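Local coordinates for protein AP-4 complex accessory subunit Tepsin (Equus caballus, PDB 5WF2) that probably takes part in vesicular trafficking at the trans-Golgi network as an accessory of the AP-4 adaptor complex, seen here through its VHS/ENTH-like domain, at residues 72-75 with 76-79; 29-32 with 33-37; 41-44 with 45-48; 104-107 with 108-111. One frame throughout, in Å; residues are numbered along the deposited sequence.

How the contacts relate
All four contacts are local pieces of one all-helical VHS/ENTH-like domain, and they illustrate how a helix is begun and continued. Along the chain the order is contact 2 on helix 25-35, contact 3 at the start of helix 44-56, contact 1 at the start of helix 75-89 and contact 4 on helix 96-111. Contact 1 is the hub: its centre lies about 12 Å from that of contact 2, 17 Å from contact 3 and 14 Å from contact 4, and it touches each of them. Contacts 2 and 3 also touch, whereas contact 4 lies across the centre of the chain from both. Helix 75-89 thus links the early helices to the later ones.

Contact 1. Residues 72-75 with 76-79; sequences GTSE and CVQM
Ser74 and Val77 meet where helix 75-89 begins, and the serine hydroxyl does the work of a missing helical carbonyl. Its OG is turned between its own backbone N and carbonyl carbon (chi1 78°), where it accepts Val77 N at 3.3 Å in a nearly straight bond, the N-H...O angle being 171°. The first turn is then closed by the main chain: Gln78 N donates to Ser74 O at 3.1 Å, and Met79 N to Glu75 O at 2.9 Å.

Gln78 is instructive when followed outward. Its CB rests near the carbonyl oxygens of both Ser74 and Glu75. Its CG meets two oxygens, lying 3.4 Å from Ser74 O and equally near Thr73 OG1, so that the aliphatic part of the chain passes over the polar start of the turn. CD stays by Ser74 O, and OE1 comes within 4.0 Å of Glu75 CA. At the tip, NE2 leaves the turn and donates to Leu70 O, in the preceding loop. Thr73 uses a similar outside partner, its OG1 being hydrogen-bonded with His69 O, while its CB packs at 3.8 Å against Val77 CG1, the two side chains crossing at about a right angle.

Beyond the turn, Gln78 also touches Arg106 and Leu110 of helix 96-111, and Met79 packs on Pro117 and Val118 of helix 117-132. A serine N-cap followed by a regular first turn is a classic helix start, and here it opens a helix that packs against its neighbours in the VHS/ENTH-like domain.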
loop_
_atom_site.group_PDB
_atom_site.type_symbol
_atom_site.label_atom_id
_atom_site.label_comp_id
_atom_site.label_asym_id
_atom_site.label_seq_id
_atom_site.Cartn_x
_atom_site.Cartn_y
_atom_site.Cartn_z
ATOM N N GLY A 72 -9.013 -1.225 -10.204
ATOM C CA GLY A 72 -9.323 -0.294 -11.272
ATOM C C GLY A 72 -8.114 0.379 -11.859
ATOM O O GLY A 72 -8.234 1.468 -12.433
ATOM N N THR A 73 -6.941 -0.234 -11.730
ATOM C CA THR A 73 -5.731 0.363 -12.262
ATOM C C THR A 73 -4.998 -0.669 -13.104
ATOM O O THR A 73 -5.524 -1.756 -13.382
ATOM C CB THR A 73 -4.830 0.889 -11.124
ATOM O OG1 THR A 73 -4.408 -0.198 -10.293
ATOM C CG2 THR A 73 -5.565 1.893 -10.246
ATOM N N SER A 74 -3.789 -0.321 -13.515
ATOM C CA SER A 74 -2.895 -1.195 -14.242
ATOM C C SER A 74 -2.062 -2.065 -13.301
ATOM O O SER A 74 -1.991 -1.843 -12.093
ATOM C CB SER A 74 -1.964 -0.351 -15.085
ATOM O OG SER A 74 -0.956 0.191 -14.243
ATOM N N GLU A 75 -1.367 -3.027 -13.893
ATOM C CA GLU A 75 -0.517 -3.925 -13.129
ATOM C C GLU A 75 0.611 -3.168 -12.441
ATOM O O GLU A 75 0.959 -3.477 -11.293
ATOM C CB GLU A 75 0.037 -5.010 -14.053
ATOM C CG GLU A 75 0.852 -6.062 -13.378
ATOM C CD GLU A 75 1.439 -7.070 -14.345
ATOM O OE1 GLU A 75 2.293 -6.666 -15.163
ATOM O OE2 GLU A 75 1.049 -8.265 -14.282
ATOM N N CYS A 76 1.203 -2.169 -13.121
ATOM C CA CYS A 76 2.342 -1.474 -12.526
ATOM C C CYS A 76 1.895 -0.621 -11.347
ATOM O O CYS A 76 2.580 -0.563 -10.321
ATOM C CB CYS A 76 3.075 -0.611 -13.562
ATOM S SG CYS A 76 4.699 -0.091 -13.018
ATOM N N VAL A 77 0.745 0.029 -11.453
ATOM C CA VAL A 77 0.273 0.830 -10.332
ATOM C C VAL A 77 -0.055 -0.077 -9.147
ATOM O O VAL A 77 0.257 0.259 -7.998
ATOM C CB VAL A 77 -0.932 1.689 -10.748
ATOM C CG1 VAL A 77 -1.662 2.233 -9.540
ATOM C CG2 VAL A 77 -0.479 2.860 -11.651
ATOM N N GLN A 78 -0.658 -1.243 -9.406
ATOM C CA GLN A 78 -0.939 -2.187 -8.324
ATOM C C GLN A 78 0.344 -2.627 -7.646
ATOM O O GLN A 78 0.401 -2.719 -6.413
ATOM C CB GLN A 78 -1.680 -3.404 -8.850
ATOM C CG GLN A 78 -3.142 -3.174 -9.215
ATOM C CD GLN A 78 -3.805 -4.461 -9.647
ATOM O OE1 GLN A 78 -3.259 -5.210 -10.459
ATOM N NE2 GLN A 78 -4.975 -4.746 -9.088
ATOM N N MET A 79 1.386 -2.931 -8.432
ATOM C CA MET A 79 2.652 -3.379 -7.867
ATOM C C MET A 79 3.277 -2.303 -6.985
ATOM O O MET A 79 3.718 -2.586 -5.867
ATOM C CB MET A 79 3.620 -3.800 -8.987
ATOM C CG MET A 79 3.237 -5.131 -9.636
ATOM S SD MET A 79 3.532 -6.562 -8.585
ATOM C CE MET A 79 5.315 -6.589 -8.483
#

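Contact 2. Residues 29-32 with 33-37; sequences SLVQ and TVTRG
Helix 25-35, one of the packed helices of the VHS/ENTH-like domain, shows how a threonine hydroxyl can share a helix carbonyl with its own N-H: Thr35 grips Val31 O twice. Thr35 N donates to Val31 O at 3.1 Å, and Thr35 OG1 donates to the same oxygen at 2.9 Å, the two donors coming from opposite faces of the carbonyl plane. The hydroxyl gets there because chi1 is 60°, which sets OG1 between Thr35 N and C, over the turn before. The OG1 bond gives this hydroxyl a partner on a buried residue whose flank packs on His69, Val77 and Ala81.

Two residues earlier Thr33 repeats the theme less firmly. Its N donates to Ser29 O at 2.9 Å, whereas the bond from its OG1 to that carbonyl is weak at 3.3 Å. Val34 N keeps the regular pattern with Leu30 O, and Val34 CG1 presses within 3.4 Å of Val31 O. On the inner side Leu30 and Val31 turn to other partners, Leu30 packing on Phe50 of helix 44-56 and Val31 on Val62 and Leu65 of helix 59-68.

Arg36 N makes a weak bond to Gln32 O. The arginine side chain bends at chi3 (51°) and curls back over this carbonyl, leaving Gln32 O 3.8 Å above the guanidinium plane of Arg36, over its centre.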
loop_
_atom_site.group_PDB
_atom_site.type_symbol
_atom_site.label_atom_id
_atom_site.label_comp_id
_atom_site.label_asym_id
_atom_site.label_seq_id
_atom_site.Cartn_x
_atom_site.Cartn_y
_atom_site.Cartn_z
ATOM N N SER A 29 -2.232 13.203 -2.899
ATOM C CA SER A 29 -1.061 13.596 -3.680
ATOM C C SER A 29 0.104 12.663 -3.433
ATOM O O SER A 29 0.827 12.311 -4.373
ATOM C CB SER A 29 -0.646 15.022 -3.339
ATOM O OG SER A 29 -1.737 15.920 -3.504
ATOM N N LEU A 30 0.321 12.270 -2.167
ATOM C CA LEU A 30 1.424 11.363 -1.844
ATOM C C LEU A 30 1.253 10.025 -2.552
ATOM O O LEU A 30 2.204 9.483 -3.132
ATOM C CB LEU A 30 1.524 11.148 -0.324
ATOM C CG LEU A 30 2.677 10.216 0.068
ATOM C CD1 LEU A 30 4.051 10.808 -0.295
ATOM C CD2 LEU A 30 2.604 9.850 1.564
ATOM N N VAL A 31 0.051 9.460 -2.495
ATOM C CA VAL A 31 -0.181 8.147 -3.091
ATOM C C VAL A 31 -0.080 8.229 -4.597
ATOM O O VAL A 31 0.420 7.307 -5.252
ATOM C CB VAL A 31 -1.553 7.616 -2.658
ATOM C CG1 VAL A 31 -1.995 6.416 -3.491
ATOM C CG2 VAL A 31 -1.521 7.259 -1.159
ATOM N N GLN A 32 -0.568 9.332 -5.175
ATOM C CA GLN A 32 -0.440 9.504 -6.621
ATOM C C GLN A 32 1.029 9.600 -7.015
ATOM O O GLN A 32 1.441 9.037 -8.024
ATOM C CB GLN A 32 -1.239 10.732 -7.083
ATOM C CG GLN A 32 -2.747 10.561 -7.056
ATOM C CD GLN A 32 -3.528 11.854 -7.362
ATOM O OE1 GLN A 32 -3.047 12.973 -7.131
ATOM N NE2 GLN A 32 -4.755 11.686 -7.856
ATOM N N THR A 33 1.853 10.253 -6.194
ATOM C CA THR A 33 3.283 10.315 -6.482
ATOM C C THR A 33 3.911 8.932 -6.427
ATOM O O THR A 33 4.618 8.511 -7.355
ATOM C CB THR A 33 3.986 11.255 -5.490
ATOM O OG1 THR A 33 3.748 12.614 -5.859
ATOM C CG2 THR A 33 5.498 11.035 -5.452
ATOM N N VAL A 34 3.678 8.207 -5.336
ATOM C CA VAL A 34 4.425 6.976 -5.142
ATOM C C VAL A 34 4.028 5.918 -6.156
ATOM O O VAL A 34 4.840 5.034 -6.480
ATOM C CB VAL A 34 4.259 6.485 -3.698
ATOM C CG1 VAL A 34 2.910 5.871 -3.495
ATOM C CG2 VAL A 34 5.358 5.517 -3.385
ATOM N N THR A 35 2.801 5.974 -6.683
ATOM C CA THR A 35 2.323 4.948 -7.597
ATOM C C THR A 35 2.591 5.255 -9.064
ATOM O O THR A 35 2.400 4.372 -9.892
ATOM C CB THR A 35 0.815 4.672 -7.441
ATOM O OG1 THR A 35 0.021 5.840 -7.683
ATOM C CG2 THR A 35 0.502 4.120 -6.065
ATOM N N ARG A 36 3.021 6.453 -9.414
ATOM C CA ARG A 36 3.324 6.716 -10.814
ATOM C C ARG A 36 4.771 6.326 -11.087
ATOM O O ARG A 36 5.647 6.437 -10.226
ATOM C CB ARG A 36 3.062 8.183 -11.173
ATOM C CG ARG A 36 4.115 9.197 -10.676
ATOM C CD ARG A 36 3.929 10.584 -11.338
ATOM N NE ARG A 36 2.549 11.073 -11.225
ATOM C CZ ARG A 36 2.124 12.000 -10.363
ATOM N NH1 ARG A 36 2.965 12.582 -9.503
ATOM N NH2 ARG A 36 0.838 12.348 -10.363
ATOM N N GLY A 37 5.021 5.857 -12.288
ATOM C CA GLY A 37 6.347 5.391 -12.639
ATOM C C GLY A 37 6.249 4.104 -13.419
ATOM O O GLY A 37 5.241 3.398 -13.400
#

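Contact 3. Residues 41-44 with 45-48; sequences FLSR and EEAQ
A capping box starts helix 44-56, with Ser43 at the N-cap and Glu46 three residues on, each side chain bonding to the other's backbone N-H. Ser43 OG accepts Glu46 N at 3.0 Å. In return Ser43 N donates to Glu46 OE1, also at 3.0 Å and almost straight (170°), meeting the oxygen from above the carboxylate plane. The glutamate is aimed by its own torsions: CG lies beside its backbone N (chi1 -71°) and the chain runs extended beyond it, back toward the cap. CG itself passes 3.2 Å from Ser43 OG, making a close fit between the two halves of the box.

Glu46 OE1 has further partners. A water donates to it and to Phe41 O, tying the loop ahead of the cap to the carboxylate, and Arg80 NH2 completes a salt bridge to the same oxygen, which should favour the ionised form.

The main chain continues the turn, Ala47 N donating to Ser43 O at 2.9 Å and Gln48 N to Arg44 O. Along the outer side Gln48 NE2 stands 3.3 Å above the Arg44 guanidinium, over its centre, the two flat groups steeply inclined at 65°; both are donors, so this is not a hydrogen bond.

Leu42 CD1 approaches Ala47 CB at 4.3 Å. Helix 75-89 packs against this start: Phe41 touches its Met79, Leu42 its Arg80, and Ala47 its Ser87.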
loop_
_atom_site.group_PDB
_atom_site.type_symbol
_atom_site.label_atom_id
_atom_site.label_comp_id
_atom_site.label_asym_id
_atom_site.label_seq_id
_atom_site.Cartn_x
_atom_site.Cartn_y
_atom_site.Cartn_z
ATOM N N PHE A 41 8.853 -1.832 -8.872
ATOM C CA PHE A 41 9.461 -1.777 -7.550
ATOM C C PHE A 41 9.868 -0.345 -7.223
ATOM O O PHE A 41 10.530 0.314 -8.030
ATOM C CB PHE A 41 10.681 -2.700 -7.490
ATOM C CG PHE A 41 10.399 -4.068 -7.987
ATOM C CD1 PHE A 41 9.534 -4.906 -7.291
ATOM C CD2 PHE A 41 10.944 -4.513 -9.192
ATOM C CE1 PHE A 41 9.244 -6.169 -7.759
ATOM C CE2 PHE A 41 10.655 -5.778 -9.677
ATOM C CZ PHE A 41 9.803 -6.607 -8.959
ATOM N N LEU A 42 9.498 0.122 -6.029
ATOM C CA LEU A 42 9.982 1.397 -5.533
ATOM C C LEU A 42 11.503 1.342 -5.363
ATOM O O LEU A 42 12.076 0.301 -5.040
ATOM C CB LEU A 42 9.322 1.746 -4.194
ATOM C CG LEU A 42 7.794 1.669 -4.017
ATOM C CD1 LEU A 42 7.429 2.228 -2.647
ATOM C CD2 LEU A 42 7.064 2.408 -5.103
ATOM N N SER A 43 12.165 2.463 -5.628
ATOM C CA SER A 43 13.567 2.573 -5.266
ATOM C C SER A 43 13.712 2.785 -3.766
ATOM O O SER A 43 12.775 3.165 -3.067
ATOM C CB SER A 43 14.231 3.734 -6.001
ATOM O OG SER A 43 13.782 4.975 -5.472
ATOM N N ARG A 44 14.931 2.579 -3.289
ATOM C CA ARG A 44 15.244 2.823 -1.891
ATOM C C ARG A 44 14.920 4.261 -1.516
ATOM O O ARG A 44 14.336 4.525 -0.456
ATOM C CB ARG A 44 16.728 2.503 -1.671
ATOM C CG ARG A 44 17.223 2.670 -0.269
ATOM C CD ARG A 44 18.575 1.971 -0.046
ATOM N NE ARG A 44 18.762 1.716 1.384
ATOM C CZ ARG A 44 19.376 2.541 2.235
ATOM N NH1 ARG A 44 19.896 3.687 1.812
ATOM N NH2 ARG A 44 19.475 2.221 3.523
ATOM N N GLU A 45 15.237 5.194 -2.418
ATOM C CA GLU A 45 15.002 6.609 -2.185
ATOM C C GLU A 45 13.517 6.902 -2.135
ATOM O O GLU A 45 13.049 7.621 -1.250
ATOM C CB GLU A 45 15.691 7.435 -3.284
ATOM C CG GLU A 45 17.173 7.003 -3.583
ATOM C CD GLU A 45 17.337 5.942 -4.714
ATOM O OE1 GLU A 45 17.445 6.336 -5.911
ATOM O OE2 GLU A 45 17.375 4.719 -4.412
ATOM N N GLU A 46 12.752 6.317 -3.051
ATOM C CA GLU A 46 11.327 6.606 -3.111
ATOM C C GLU A 46 10.612 6.037 -1.896
ATOM O O GLU A 46 9.720 6.683 -1.330
ATOM C CB GLU A 46 10.727 6.030 -4.383
ATOM C CG GLU A 46 11.114 6.743 -5.671
ATOM C CD GLU A 46 10.758 5.919 -6.891
ATOM O OE1 GLU A 46 10.520 4.695 -6.738
ATOM O OE2 GLU A 46 10.709 6.476 -8.004
ATOM N N ALA A 47 10.991 4.834 -1.484
ATOM C CA ALA A 47 10.369 4.238 -0.315
ATOM C C ALA A 47 10.682 5.047 0.937
ATOM O O ALA A 47 9.797 5.302 1.760
ATOM C CB ALA A 47 10.842 2.797 -0.162
ATOM N N GLN A 48 11.937 5.464 1.109
ATOM C CA GLN A 48 12.282 6.247 2.295
ATOM C C GLN A 48 11.536 7.576 2.327
ATOM O O GLN A 48 11.075 8.018 3.388
ATOM C CB GLN A 48 13.789 6.475 2.350
ATOM C CG GLN A 48 14.551 5.195 2.634
ATOM C CD GLN A 48 16.004 5.438 2.991
ATOM O OE1 GLN A 48 16.475 6.583 3.038
ATOM N NE2 GLN A 48 16.724 4.354 3.255
HETATM O O HOH W 1 10.980 2.891 -8.892
#

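Contact 4. Residues 104-107 with 108-111; sequences RPRL and QELS
With CG of Arg106 opposite its backbone N (chi1 -172°) and a bend at chi2 (55°), the arginine chain turns along helix 96-111 to meet Glu109 and Leu110. Arg106 NH1 donates to Glu109 OE1 at 2.9 Å, a salt bridge between residues three apart. The carboxylate oxygen uses its anti lone pair, facing away from OE2, and lies near the edge of the guanidinium, whose plane is turned 68° from that of the carboxylate. Glu109 OE1 also comes within 3.3 Å of Arg106 CD.

Leu110 holds another side of this group: its CD2 sits 3.3 Å above one guanidinium face, displaced toward the rim, and is nearest to NH2 at 3.4 Å. Arg106 NH2 donates to Leu70 O as well, so an acid, a methyl group and a loop carbonyl together limit rotation of the flat group.

Arg104 and Gln108, four apart, lie side by side and point the same way. Arg104 CG runs beside the amide, 3.5 Å from Gln108 CD. The helix is kinked here, since the N atoms of Pro105 and Arg106 make no bond to the turn before, but Gln108 N reaches Arg104 O at 2.8 Å and Ser111 N reaches Leu107 O at 2.9 Å.

Leu107 and Leu110 face the neighbouring helices, meeting Leu82 of helix 75-89 and Ile125 and Ala122 of helix 117-132. One i to i+3 salt bridge beside an i to i+4 Arg-Gln pair, with leucines packed on adjacent helices, marks an amphipathic helix of the all-helical VHS/ENTH-like domain.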
loop_
_atom_site.group_PDB
_atom_site.type_symbol
_atom_site.label_atom_id
_atom_site.label_comp_id
_atom_site.label_asym_id
_atom_site.label_seq_id
_atom_site.Cartn_x
_atom_site.Cartn_y
_atom_site.Cartn_z
ATOM N N ARG A 104 -6.305 -6.612 5.085
ATOM C CA ARG A 104 -6.588 -8.025 4.865
ATOM C C ARG A 104 -7.580 -8.280 3.745
ATOM O O ARG A 104 -7.315 -9.172 2.918
ATOM C CB ARG A 104 -7.076 -8.684 6.154
ATOM C CG ARG A 104 -7.572 -10.087 5.918
ATOM C CD ARG A 104 -8.330 -10.590 7.104
ATOM N NE ARG A 104 -7.454 -11.077 8.165
ATOM C CZ ARG A 104 -7.200 -10.407 9.279
ATOM N NH1 ARG A 104 -7.726 -9.200 9.435
ATOM N NH2 ARG A 104 -6.422 -10.945 10.216
ATOM N N PRO A 105 -8.718 -7.593 3.648
ATOM C CA PRO A 105 -9.693 -7.973 2.607
ATOM C C PRO A 105 -9.181 -7.839 1.191
ATOM O O PRO A 105 -9.387 -8.746 0.375
ATOM C CB PRO A 105 -10.871 -7.028 2.876
ATOM C CG PRO A 105 -10.785 -6.735 4.307
ATOM C CD PRO A 105 -9.314 -6.649 4.610
ATOM N N ARG A 106 -8.539 -6.724 0.861
ATOM C CA ARG A 106 -8.069 -6.542 -0.497
ATOM C C ARG A 106 -6.875 -7.435 -0.783
ATOM O O ARG A 106 -6.766 -8.002 -1.878
ATOM C CB ARG A 106 -7.732 -5.083 -0.765
ATOM C CG ARG A 106 -7.413 -4.797 -2.248
ATOM C CD ARG A 106 -8.576 -5.251 -3.233
ATOM N NE ARG A 106 -8.216 -5.013 -4.633
ATOM C CZ ARG A 106 -8.641 -5.737 -5.672
ATOM N NH1 ARG A 106 -9.454 -6.773 -5.499
ATOM N NH2 ARG A 106 -8.208 -5.448 -6.897
ATOM N N LEU A 107 -5.989 -7.613 0.192
ATOM C CA LEU A 107 -4.885 -8.553 0.003
ATOM C C LEU A 107 -5.390 -9.977 -0.192
ATOM O O LEU A 107 -4.835 -10.724 -1.014
ATOM C CB LEU A 107 -3.928 -8.487 1.187
ATOM C CG LEU A 107 -3.079 -7.228 1.304
ATOM C CD1 LEU A 107 -2.269 -7.327 2.565
ATOM C CD2 LEU A 107 -2.125 -7.137 0.096
ATOM N N GLN A 108 -6.432 -10.388 0.544
ATOM C CA GLN A 108 -7.021 -11.713 0.321
ATOM C C GLN A 108 -7.591 -11.834 -1.095
ATOM O O GLN A 108 -7.395 -12.856 -1.760
ATOM C CB GLN A 108 -8.130 -12.017 1.351
ATOM C CG GLN A 108 -7.664 -12.564 2.672
ATOM C CD GLN A 108 -8.773 -12.610 3.740
ATOM O OE1 GLN A 108 -9.823 -11.975 3.602
ATOM N NE2 GLN A 108 -8.540 -13.395 4.797
ATOM N N GLU A 109 -8.298 -10.810 -1.569
ATOM C CA GLU A 109 -8.828 -10.832 -2.932
ATOM C C GLU A 109 -7.722 -10.983 -3.971
ATOM O O GLU A 109 -7.835 -11.794 -4.908
ATOM C CB GLU A 109 -9.631 -9.572 -3.203
ATOM C CG GLU A 109 -11.000 -9.580 -2.537
ATOM C CD GLU A 109 -11.678 -8.231 -2.520
ATOM O OE1 GLU A 109 -11.179 -7.276 -3.181
ATOM O OE2 GLU A 109 -12.715 -8.134 -1.821
ATOM N N LEU A 110 -6.653 -10.197 -3.843
ATOM C CA LEU A 110 -5.572 -10.267 -4.822
ATOM C C LEU A 110 -4.862 -11.609 -4.757
ATOM O O LEU A 110 -4.506 -12.178 -5.801
ATOM C CB LEU A 110 -4.583 -9.126 -4.640
ATOM C CG LEU A 110 -5.095 -7.686 -4.813
ATOM C CD1 LEU A 110 -4.038 -6.700 -4.518
ATOM C CD2 LEU A 110 -5.572 -7.405 -6.197
ATOM N N SER A 111 -4.658 -12.151 -3.552
ATOM C CA SER A 111 -3.950 -13.405 -3.416
ATOM C C SER A 111 -4.735 -14.573 -4.010
ATOM O O SER A 111 -4.138 -15.617 -4.276
ATOM C CB SER A 111 -3.618 -13.694 -1.948
ATOM O OG SER A 111 -4.732 -14.143 -1.223
#